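Side-chain contacts in arginine kinase (Cydia pomonella granulosis virus, PDB 6VVG), which is probably an ATP-dependent serine/threonine protein kinase, PK-1, whose activity relies on side-to-side dimerization centred on its regulatory αC helix: residues D62-M67 with C159-S164; F100-M105 with L147-K152; D195-G200 with P233-P238. All coordinates share one frame; numbering follows the deposited sequence.

Contact 1: residues D62-M67 with C159-S164. With AMP (adenosine monophosphate), chain C.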
loop_
_atom_site.group_PDB
_atom_site.type_symbol
_atom_site.label_atom_id
_atom_site.label_comp_id
_atom_site.label_asym_id
_atom_site.label_seq_id
_atom_site.Cartn_x
_atom_site.Cartn_y
_atom_site.Cartn_z
ATOM N N ASP A 62 4.761 3.713 -0.879
ATOM C CA ASP A 62 3.554 4.330 -1.423
ATOM C C ASP A 62 3.344 5.734 -0.873
ATOM O O ASP A 62 2.959 6.648 -1.613
ATOM C CB ASP A 62 2.331 3.465 -1.117
ATOM C CG ASP A 62 2.466 2.054 -1.643
ATOM O OD1 ASP A 62 3.407 1.356 -1.222
ATOM O OD2 ASP A 62 1.629 1.643 -2.477
ATOM N N VAL A 63 3.561 5.921 0.430
ATOM C CA VAL A 63 3.296 7.222 1.038
ATOM C C VAL A 63 4.153 8.295 0.377
ATOM O O VAL A 63 3.666 9.378 0.035
ATOM C CB VAL A 63 3.524 7.168 2.558
ATOM C CG1 VAL A 63 3.399 8.564 3.152
ATOM C CG2 VAL A 63 2.529 6.213 3.204
ATOM N N HIS A 64 5.443 8.010 0.189
ATOM C CA HIS A 64 6.306 8.959 -0.510
ATOM C C HIS A 64 5.734 9.298 -1.879
ATOM O O HIS A 64 5.586 10.473 -2.234
ATOM C CB HIS A 64 7.719 8.391 -0.665
ATOM C CG HIS A 64 8.490 8.302 0.613
ATOM N ND1 HIS A 64 9.158 9.377 1.157
ATOM C CD2 HIS A 64 8.718 7.258 1.443
ATOM C CE1 HIS A 64 9.754 9.001 2.274
ATOM N NE2 HIS A 64 9.501 7.721 2.471
ATOM N N ILE A 65 5.410 8.268 -2.665
ATOM C CA ILE A 65 4.943 8.483 -4.032
ATOM C C ILE A 65 3.599 9.196 -4.030
ATOM O O ILE A 65 3.414 10.213 -4.710
ATOM C CB ILE A 65 4.856 7.143 -4.785
ATOM C CG1 ILE A 65 6.225 6.468 -4.861
ATOM C CG2 ILE A 65 4.269 7.360 -6.177
ATOM C CD1 ILE A 65 7.320 7.337 -5.423
ATOM N N LEU A 66 2.634 8.662 -3.278
ATOM C CA LEU A 66 1.295 9.239 -3.284
ATOM C C LEU A 66 1.325 10.712 -2.898
ATOM O O LEU A 66 0.562 11.518 -3.441
ATOM C CB LEU A 66 0.388 8.459 -2.336
ATOM C CG LEU A 66 -0.051 7.070 -2.797
ATOM C CD1 LEU A 66 -0.808 6.353 -1.680
ATOM C CD2 LEU A 66 -0.899 7.166 -4.051
ATOM N N MET A 67 2.205 11.085 -1.968
ATOM C CA MET A 67 2.274 12.449 -1.460
ATOM C C MET A 67 3.403 13.251 -2.097
ATOM O O MET A 67 3.834 14.263 -1.534
ATOM C CB MET A 67 2.435 12.427 0.060
ATOM C CG MET A 67 1.460 11.505 0.780
ATOM S SD MET A 67 -0.247 11.729 0.244
ATOM C CE MET A 67 -0.516 13.445 0.687
ATOM N N CYS A 159 7.118 12.812 8.475
ATOM C CA CYS A 159 8.163 11.894 8.044
ATOM C C CYS A 159 7.977 10.525 8.687
ATOM O O CYS A 159 7.106 10.315 9.535
ATOM C CB CYS A 159 9.559 12.448 8.367
ATOM S SG CYS A 159 10.086 12.242 10.093
ATOM N N ASP A 160 8.825 9.588 8.254
ATOM C CA ASP A 160 8.849 8.202 8.733
ATOM C C ASP A 160 7.509 7.495 8.498
ATOM O O ASP A 160 6.711 7.273 9.410
ATOM C CB ASP A 160 9.246 8.103 10.209
ATOM C CG ASP A 160 9.684 6.689 10.588
ATOM O OD1 ASP A 160 9.434 5.762 9.785
ATOM O OD2 ASP A 160 10.276 6.498 11.669
ATOM N N TYR A 161 7.261 7.186 7.231
ATOM C CA TYR A 161 6.094 6.408 6.831
ATOM C C TYR A 161 6.294 4.898 6.998
ATOM O O TYR A 161 5.551 4.113 6.397
ATOM C CB TYR A 161 5.735 6.755 5.385
ATOM C CG TYR A 161 5.986 8.221 5.058
ATOM C CD1 TYR A 161 5.616 9.225 5.946
ATOM C CD2 TYR A 161 6.605 8.597 3.872
ATOM C CE1 TYR A 161 5.850 10.557 5.662
ATOM C CE2 TYR A 161 6.837 9.925 3.576
ATOM C CZ TYR A 161 6.458 10.902 4.477
ATOM O OH TYR A 161 6.691 12.226 4.195
ATOM N N GLY A 162 7.244 4.479 7.838
ATOM C CA GLY A 162 7.569 3.069 7.969
ATOM C C GLY A 162 6.537 2.242 8.712
ATOM O O GLY A 162 6.564 1.010 8.615
ATOM N N LEU A 163 5.636 2.881 9.457
ATOM C CA LEU A 163 4.565 2.176 10.150
ATOM C C LEU A 163 3.203 2.432 9.518
ATOM O O LEU A 163 2.176 2.104 10.125
ATOM C CB LEU A 163 4.539 2.571 11.626
ATOM C CG LEU A 163 5.705 2.071 12.480
ATOM C CD1 LEU A 163 5.473 2.402 13.950
ATOM C CD2 LEU A 163 5.924 0.576 12.309
ATOM N N SER A 164 3.170 3.002 8.313
ATOM C CA SER A 164 1.914 3.313 7.645
ATOM C C SER A 164 1.133 2.040 7.335
ATOM O O SER A 164 1.709 0.976 7.084
ATOM C CB SER A 164 2.182 4.084 6.350
ATOM O OG SER A 164 2.692 5.380 6.618
HETATM P P AMP C . 13.270 8.840 10.728
HETATM O O1P AMP C . 12.766 8.332 12.061
HETATM O O2P AMP C . 12.581 10.152 10.442
HETATM O O3P AMP C . 13.116 7.729 9.718
HETATM O "O5'" AMP C . 14.829 9.149 10.829
HETATM C "C5'" AMP C . 15.450 9.375 12.085
HETATM C "C4'" AMP C . 15.748 10.838 12.310
HETATM O "O4'" AMP C . 16.533 11.363 11.204
HETATM C "C3'" AMP C . 14.547 11.770 12.374
HETATM O "O3'" AMP C . 13.885 11.738 13.627
HETATM C "C2'" AMP C . 15.178 13.115 12.048
HETATM O "O2'" AMP C . 15.905 13.615 13.160
HETATM C "C1'" AMP C . 16.168 12.708 10.956
HETATM N N9 AMP C . 15.542 12.777 9.623
HETATM C C8 AMP C . 14.786 11.805 9.105
HETATM N N7 AMP C . 14.373 12.201 7.900
HETATM C C5 AMP C . 14.874 13.424 7.675
HETATM C C6 AMP C . 14.755 14.274 6.601
HETATM N N6 AMP C . 14.058 14.162 5.335
HETATM N N1 AMP C . 15.354 15.454 6.616
HETATM C C2 AMP C . 16.086 15.820 7.696
HETATM N N3 AMP C . 16.206 14.987 8.757
HETATM C C4 AMP C . 15.594 13.787 8.740
HETATM O O HOH W 1 9.573 7.176 5.205
#
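V63 and Y161 are the nearest pair by CA atoms (6.5 Å) between 62-67, on helix 59-66, and 159-164, in the loop joining strands 157-158 and 165-166. With CG1 turned trans to the main-chain N (chi1 174°), V63 lays this methyl on one face of the Y161 ring, 3.4 Å from the ring centroid: a CH-pi contact, and a tight one. In one of two S164 conformers, V63 CG2 meets S164 OG at 3.5 Å, a provisional contact. Residues D160-G162 are the DFG motif, here DYG, and helix 59-66 is αC; the pairing of H64 with Y161 is consistent with two levels of the regulatory spine of protein kinases. The rings meet edge-to-face, the edge of Y161 toward the face of H64, centroids 4.5 Å apart and planes at 59°, with Y161 CD2 directly over the centre of the imidazole. A water lies 2.8 Å from H64 NE2 and accepts from Y161 N at 3.1 Å, while H64 ND1 is bonded to I74 O. Y161 OH is gripped by V158 O and I74 N. D160 turns away from the helix, its OD2 3.1 Å from AMP O1P, and its OD1 accepts from G162 N in an Asx turn.

Contact 2: residues F100-M105 with L147-K152. With AMP (adenosine monophosphate), chain C.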
loop_
_atom_site.group_PDB
_atom_site.type_symbol
_atom_site.label_atom_id
_atom_site.label_comp_id
_atom_site.label_asym_id
_atom_site.label_seq_id
_atom_site.Cartn_x
_atom_site.Cartn_y
_atom_site.Cartn_z
ATOM N N PHE A 100 9.541 17.955 18.911
ATOM C CA PHE A 100 10.054 17.594 20.228
ATOM C C PHE A 100 11.125 18.569 20.692
ATOM O O PHE A 100 11.249 18.831 21.895
ATOM C CB PHE A 100 10.626 16.180 20.222
ATOM C CG PHE A 100 11.189 15.751 21.551
ATOM C CD1 PHE A 100 10.345 15.390 22.590
ATOM C CD2 PHE A 100 12.559 15.714 21.764
ATOM C CE1 PHE A 100 10.853 14.992 23.812
ATOM C CE2 PHE A 100 13.073 15.314 22.988
ATOM C CZ PHE A 100 12.217 14.956 24.012
ATOM N N ASP A 101 11.916 19.106 19.758
ATOM C CA ASP A 101 12.939 20.076 20.130
ATOM C C ASP A 101 12.330 21.287 20.825
ATOM O O ASP A 101 12.996 21.940 21.637
ATOM C CB ASP A 101 13.721 20.525 18.892
ATOM C CG ASP A 101 14.612 19.432 18.330
ATOM O OD1 ASP A 101 15.065 18.566 19.108
ATOM O OD2 ASP A 101 14.859 19.441 17.104
ATOM N N PHE A 102 11.072 21.600 20.524
ATOM C CA PHE A 102 10.427 22.791 21.058
ATOM C C PHE A 102 9.745 22.559 22.394
ATOM O O PHE A 102 9.249 23.518 22.996
ATOM C CB PHE A 102 9.406 23.329 20.051
ATOM C CG PHE A 102 10.030 23.947 18.836
ATOM C CD1 PHE A 102 10.453 23.159 17.782
ATOM C CD2 PHE A 102 10.201 25.317 18.753
ATOM C CE1 PHE A 102 11.035 23.725 16.663
ATOM C CE2 PHE A 102 10.780 25.890 17.638
ATOM C CZ PHE A 102 11.199 25.093 16.591
ATOM N N VAL A 103 9.714 21.320 22.894
ATOM C CA VAL A 103 9.116 21.023 24.173
ATOM C C VAL A 103 10.057 20.303 25.127
ATOM O O VAL A 103 9.736 20.162 26.311
ATOM C CB VAL A 103 7.811 20.202 24.018
ATOM C CG1 VAL A 103 6.883 20.861 23.007
ATOM C CG2 VAL A 103 8.129 18.769 23.610
ATOM N N LYS A 104 11.222 19.861 24.651
ATOM C CA LYS A 104 12.126 19.088 25.486
ATOM C C LYS A 104 12.671 19.923 26.644
ATOM O O LYS A 104 12.650 21.158 26.634
ATOM C CB LYS A 104 13.288 18.556 24.654
ATOM C CG LYS A 104 14.142 19.642 24.004
ATOM C CD LYS A 104 15.265 19.025 23.178
ATOM C CE LYS A 104 16.026 20.077 22.392
ATOM N NZ LYS A 104 16.712 19.482 21.204
ATOM N N MET A 105 13.194 19.213 27.644
ATOM C CA MET A 105 13.688 19.871 28.850
ATOM C C MET A 105 14.985 20.625 28.583
ATOM O O MET A 105 15.169 21.743 29.075
ATOM C CB MET A 105 13.906 18.844 29.957
ATOM C CG MET A 105 12.701 18.010 30.312
ATOM S SD MET A 105 12.635 17.540 32.055
ATOM C CE MET A 105 14.100 16.522 32.197
ATOM N N LEU A 147 7.585 14.859 13.178
ATOM C CA LEU A 147 7.053 16.106 12.634
ATOM C C LEU A 147 8.214 17.099 12.622
ATOM O O LEU A 147 8.482 17.779 13.616
ATOM C CB LEU A 147 5.869 16.602 13.455
ATOM C CG LEU A 147 4.745 15.565 13.547
ATOM C CD1 LEU A 147 3.634 16.010 14.479
ATOM C CD2 LEU A 147 4.179 15.257 12.155
ATOM N N LEU A 148 8.918 17.159 11.494
ATOM C CA LEU A 148 10.079 18.027 11.360
ATOM C C LEU A 148 9.633 19.476 11.198
ATOM O O LEU A 148 8.638 19.761 10.527
ATOM C CB LEU A 148 10.929 17.591 10.169
ATOM C CG LEU A 148 11.173 16.085 10.024
ATOM C CD1 LEU A 148 12.188 15.788 8.918
ATOM C CD2 LEU A 148 11.627 15.470 11.349
ATOM N N TYR A 149 10.378 20.388 11.823
ATOM C CA TYR A 149 10.009 21.796 11.911
ATOM C C TYR A 149 11.197 22.559 12.482
ATOM O O TYR A 149 11.849 22.083 13.415
ATOM C CB TYR A 149 8.763 21.978 12.798
ATOM C CG TYR A 149 8.264 23.403 12.948
ATOM C CD1 TYR A 149 8.837 24.266 13.870
ATOM C CD2 TYR A 149 7.205 23.876 12.182
ATOM C CE1 TYR A 149 8.383 25.564 14.016
ATOM C CE2 TYR A 149 6.743 25.174 12.321
ATOM C CZ TYR A 149 7.336 26.012 13.241
ATOM O OH TYR A 149 6.880 27.304 13.387
ATOM N N ASP A 150 11.485 23.725 11.905
ATOM C CA ASP A 150 12.515 24.620 12.416
ATOM C C ASP A 150 11.973 26.042 12.373
ATOM O O ASP A 150 11.058 26.353 11.610
ATOM C CB ASP A 150 13.819 24.504 11.614
ATOM C CG ASP A 150 13.659 24.941 10.178
ATOM O OD1 ASP A 150 13.670 26.163 9.929
ATOM O OD2 ASP A 150 13.532 24.063 9.296
ATOM N N ARG A 151 12.532 26.906 13.212
ATOM C CA ARG A 151 11.973 28.238 13.371
ATOM C C ARG A 151 12.404 29.210 12.295
ATOM O O ARG A 151 12.033 30.387 12.351
ATOM C CB ARG A 151 12.355 28.812 14.726
ATOM C CG ARG A 151 13.909 28.955 15.020
ATOM C CD ARG A 151 14.031 29.124 16.556
ATOM N NE ARG A 151 15.307 29.679 16.983
ATOM C CZ ARG A 151 15.506 30.283 18.148
ATOM N NH1 ARG A 151 14.504 30.404 19.005
ATOM N NH2 ARG A 151 16.709 30.750 18.462
ATOM N N LYS A 152 13.137 28.750 11.295
ATOM C CA LYS A 152 13.450 29.590 10.145
ATOM C C LYS A 152 12.554 29.317 8.939
ATOM O O LYS A 152 11.897 30.229 8.438
ATOM C CB LYS A 152 14.899 29.377 9.760
ATOM C CG LYS A 152 15.595 30.524 9.150
ATOM C CD LYS A 152 15.062 30.809 7.776
ATOM C CE LYS A 152 16.108 31.442 6.869
ATOM N NZ LYS A 152 15.539 31.463 5.480
HETATM P P AMP C . 13.270 8.840 10.728
HETATM O O1P AMP C . 12.766 8.332 12.061
HETATM O O2P AMP C . 12.581 10.152 10.442
HETATM O O3P AMP C . 13.116 7.729 9.718
HETATM O "O5'" AMP C . 14.829 9.149 10.829
HETATM C "C5'" AMP C . 15.450 9.375 12.085
HETATM C "C4'" AMP C . 15.748 10.838 12.310
HETATM O "O4'" AMP C . 16.533 11.363 11.204
HETATM C "C3'" AMP C . 14.547 11.770 12.374
HETATM O "O3'" AMP C . 13.885 11.738 13.627
HETATM C "C2'" AMP C . 15.178 13.115 12.048
HETATM O "O2'" AMP C . 15.905 13.615 13.160
HETATM C "C1'" AMP C . 16.168 12.708 10.956
HETATM N N9 AMP C . 15.542 12.777 9.623
HETATM C C8 AMP C . 14.786 11.805 9.105
HETATM N N7 AMP C . 14.373 12.201 7.900
HETATM C C5 AMP C . 14.874 13.424 7.675
HETATM C C6 AMP C . 14.755 14.274 6.601
HETATM N N6 AMP C . 14.058 14.162 5.335
HETATM N N1 AMP C . 15.354 15.454 6.616
HETATM C C2 AMP C . 16.086 15.820 7.696
HETATM N N3 AMP C . 16.206 14.987 8.757
HETATM C C4 AMP C . 15.594 13.787 8.740
#
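Beneath the nucleotide pocket, F102 packs against Y149, the residue that follows L148 on the pocket floor. L148 itself places CD1 3.8 Å from C6 of the AMP adenine, whereas the Y149 side chain reaches F102 and I121 of helix 115-133. Y149 has CG trans to its main-chain N (chi1 -179°), which carries the phenol ring back to F102. The rings form an offset edge-to-face pair, the edge of Y149 toward the face of F102, with centroids 5.4 Å apart and planes at 75°. The touching atoms are F102 CE1 and CZ against Y149 CD1 and CE1; F102 CE1 lies 3.6 Å from Y149 CD1, near the plane of the tyrosine. The same CE1 meets Y149 O at 3.7 Å, this carbonyl oxygen standing in the plane of the F102 ring. By position, L148 probably is the catalytic-spine residue under the adenine, with L147 and Y149 in the flanking spine positions, and 100-105 corresponds to the αD region. F102 CZ reaches on to R151 N at 4.1 Å, and L111 also packs on both F102 and R151. The chain around R151 is folded by an Asx turn: D150 OD1 accepts from K152 N at 3.0 Å on its anti lone pair. D150 OD2 bonds to S95 OG and forms a salt bridge with K153.

Contact 3: residues D195-G200 with P233-P238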
loop_
_atom_site.group_PDB
_atom_site.type_symbol
_atom_site.label_atom_id
_atom_site.label_comp_id
_atom_site.label_asym_id
_atom_site.label_seq_id
_atom_site.Cartn_x
_atom_site.Cartn_y
_atom_site.Cartn_z
ATOM N N ASP A 195 -4.758 8.180 13.743
ATOM C CA ASP A 195 -3.926 9.350 13.490
ATOM C C ASP A 195 -4.461 10.572 14.223
ATOM O O ASP A 195 -3.687 11.354 14.788
ATOM C CB ASP A 195 -3.855 9.624 11.986
ATOM C CG ASP A 195 -2.875 8.714 11.265
ATOM O OD1 ASP A 195 -2.093 8.018 11.941
ATOM O OD2 ASP A 195 -2.886 8.700 10.017
ATOM N N TRP A 196 -5.782 10.759 14.222
ATOM C CA TRP A 196 -6.350 11.957 14.832
ATOM C C TRP A 196 -6.080 11.993 16.330
ATOM O O TRP A 196 -5.812 13.062 16.890
ATOM C CB TRP A 196 -7.849 12.033 14.540
ATOM C CG TRP A 196 -8.137 12.197 13.074
ATOM C CD1 TRP A 196 -9.118 11.580 12.355
ATOM C CD2 TRP A 196 -7.423 13.027 12.146
ATOM N NE1 TRP A 196 -9.064 11.981 11.041
ATOM C CE2 TRP A 196 -8.031 12.868 10.887
ATOM C CE3 TRP A 196 -6.332 13.896 12.260
ATOM C CZ2 TRP A 196 -7.584 13.541 9.753
ATOM C CZ3 TRP A 196 -5.889 14.560 11.133
ATOM C CH2 TRP A 196 -6.516 14.381 9.896
ATOM N N TRP A 197 -6.142 10.838 16.997
ATOM C CA TRP A 197 -5.806 10.794 18.418
ATOM C C TRP A 197 -4.363 11.224 18.646
ATOM O O TRP A 197 -4.075 12.034 19.534
ATOM C CB TRP A 197 -6.040 9.387 18.972
ATOM C CG TRP A 197 -5.689 9.240 20.420
ATOM C CD1 TRP A 197 -4.461 8.953 20.942
ATOM C CD2 TRP A 197 -6.581 9.360 21.535
ATOM N NE1 TRP A 197 -4.531 8.894 22.313
ATOM C CE2 TRP A 197 -5.822 9.140 22.702
ATOM C CE3 TRP A 197 -7.944 9.637 21.659
ATOM C CZ2 TRP A 197 -6.384 9.183 23.975
ATOM C CZ3 TRP A 197 -8.500 9.680 22.924
ATOM C CH2 TRP A 197 -7.721 9.453 24.065
ATOM N N ALA A 198 -3.439 10.690 17.845
ATOM C CA ALA A 198 -2.041 11.093 17.959
ATOM C C ALA A 198 -1.880 12.584 17.692
ATOM O O ALA A 198 -1.085 13.259 18.356
ATOM C CB ALA A 198 -1.179 10.277 16.997
ATOM N N VAL A 199 -2.619 13.117 16.716
ATOM C CA VAL A 199 -2.607 14.560 16.497
ATOM C C VAL A 199 -3.029 15.285 17.767
ATOM O O VAL A 199 -2.442 16.306 18.146
ATOM C CB VAL A 199 -3.513 14.936 15.310
ATOM C CG1 VAL A 199 -3.737 16.444 15.282
ATOM C CG2 VAL A 199 -2.908 14.452 14.003
ATOM N N GLY A 200 -4.054 14.766 18.446
ATOM C CA GLY A 200 -4.477 15.368 19.697
ATOM C C GLY A 200 -3.372 15.398 20.734
ATOM O O GLY A 200 -3.185 16.398 21.429
ATOM N N PRO A 233 -6.629 3.220 31.986
ATOM C CA PRO A 233 -6.963 3.946 33.222
ATOM C C PRO A 233 -6.588 5.417 33.146
ATOM O O PRO A 233 -7.308 6.279 33.666
ATOM C CB PRO A 233 -6.161 3.214 34.310
ATOM C CG PRO A 233 -5.906 1.844 33.739
ATOM C CD PRO A 233 -5.755 2.050 32.243
ATOM N N LEU A 234 -5.468 5.723 32.487
ATOM C CA LEU A 234 -5.007 7.103 32.407
ATOM C C LEU A 234 -5.955 7.951 31.572
ATOM O O LEU A 234 -6.250 9.098 31.931
ATOM C CB LEU A 234 -3.596 7.136 31.825
ATOM C CG LEU A 234 -2.586 6.310 32.621
ATOM C CD1 LEU A 234 -1.196 6.423 32.028
ATOM C CD2 LEU A 234 -2.583 6.744 34.088
ATOM N N TYR A 235 -6.451 7.405 30.459
ATOM C CA TYR A 235 -7.398 8.143 29.634
ATOM C C TYR A 235 -8.696 8.433 30.380
ATOM O O TYR A 235 -9.448 9.325 29.970
ATOM C CB TYR A 235 -7.703 7.364 28.352
ATOM C CG TYR A 235 -6.504 7.120 27.458
ATOM C CD1 TYR A 235 -5.319 7.821 27.634
ATOM C CD2 TYR A 235 -6.560 6.181 26.438
ATOM C CE1 TYR A 235 -4.225 7.596 26.819
ATOM C CE2 TYR A 235 -5.471 5.947 25.619
ATOM C CZ TYR A 235 -4.308 6.656 25.813
ATOM O OH TYR A 235 -3.227 6.421 24.994
ATOM N N SER A 236 -8.971 7.707 31.463
ATOM C CA SER A 236 -10.184 7.925 32.240
ATOM C C SER A 236 -10.069 9.090 33.216
ATOM O O SER A 236 -11.089 9.517 33.762
ATOM C CB SER A 236 -10.546 6.659 33.021
ATOM O OG SER A 236 -11.091 5.665 32.171
ATOM N N LYS A 237 -8.868 9.603 33.457
ATOM C CA LYS A 237 -8.676 10.715 34.378
ATOM C C LYS A 237 -8.869 12.042 33.662
ATOM O O LYS A 237 -8.791 12.119 32.434
ATOM C CB LYS A 237 -7.282 10.651 34.997
ATOM C CG LYS A 237 -6.885 9.267 35.490
ATOM C CD LYS A 237 -5.639 9.322 36.368
ATOM C CE LYS A 237 -5.221 7.929 36.829
ATOM N NZ LYS A 237 -3.817 7.896 37.335
ATOM N N PRO A 238 -9.156 13.111 34.404
ATOM C CA PRO A 238 -9.371 14.412 33.757
ATOM C C PRO A 238 -8.145 14.878 32.979
ATOM O O PRO A 238 -7.004 14.705 33.413
ATOM C CB PRO A 238 -9.675 15.349 34.934
ATOM C CG PRO A 238 -10.255 14.430 36.009
ATOM C CD PRO A 238 -9.458 13.139 35.850
HETATM O O HOH W 2 -2.182 8.588 24.208
#
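W197 presents the edge of its indole to the face of the Y235 ring, an edge-to-face pair between two helices of the kinase C-lobe: 192-208, which corresponds to αF, and 228-235, which corresponds to αG. The backbones stay well apart, 11.6 Å between the CA atoms of W197 and Y235, and between segments 195-200 and 233-238 the contact is made by these two large side chains. On the αF side, W197 has CG trans to the main-chain N (chi1 179°), which sends the indole out toward 233-238, and the six-membered ring leads. Its CZ2 stands 3.6 Å above the Y235 plane and over the ring centre. The evidence for this central position is that all six ring carbons of Y235 lie within 3.7 to 4.0 Å of W197 CZ2, with Y235 CE2 closest. The six-membered ring of W197 and the Y235 ring have centroids 4.9 Å apart and planes inclined at 54°, a tilted rather than perpendicular T-shape. Around the pair, P182 touches both side chains, S181 and R264 pack on W197, and F213 meets the Y235 ring as well as W197. S181 and P182 begin the sequence SPE, which occupies the place of the kinase APE motif, consistent with a place where, as in other kinases, the end of the activation segment is anchored against the C-lobe helices. Y235 OH is bonded to F180 O. A water also lies 2.5 Å from Y235 OH, a suspiciously short separation that leaves this half of an apparent bridge to the indole doubtful. The other half is sounder: the water lies in the indole plane and accepts from W197 NE1 at 3.0 Å.

Contacts 1 and 2 both border the AMP, the first through D160 beside the phosphate and the second through L148 beneath the adenine. Their centres are 21 Å apart, yet they touch where C159 SG packs on L148 CD2 at 3.8 Å. Contact 3 lies away from the nucleotide, with its centre 24 Å from that of contact 1 and 22 Å from that of contact 2; its nearest atoms are about 7 Å from either. An indirect path joins it to contact 1: D195 is bonded to the backbone N atoms of H139 and N140, in the HND counterpart of the HRD motif, while H139 NE2 is bonded to C159 O and N140 ND2 to L163 O.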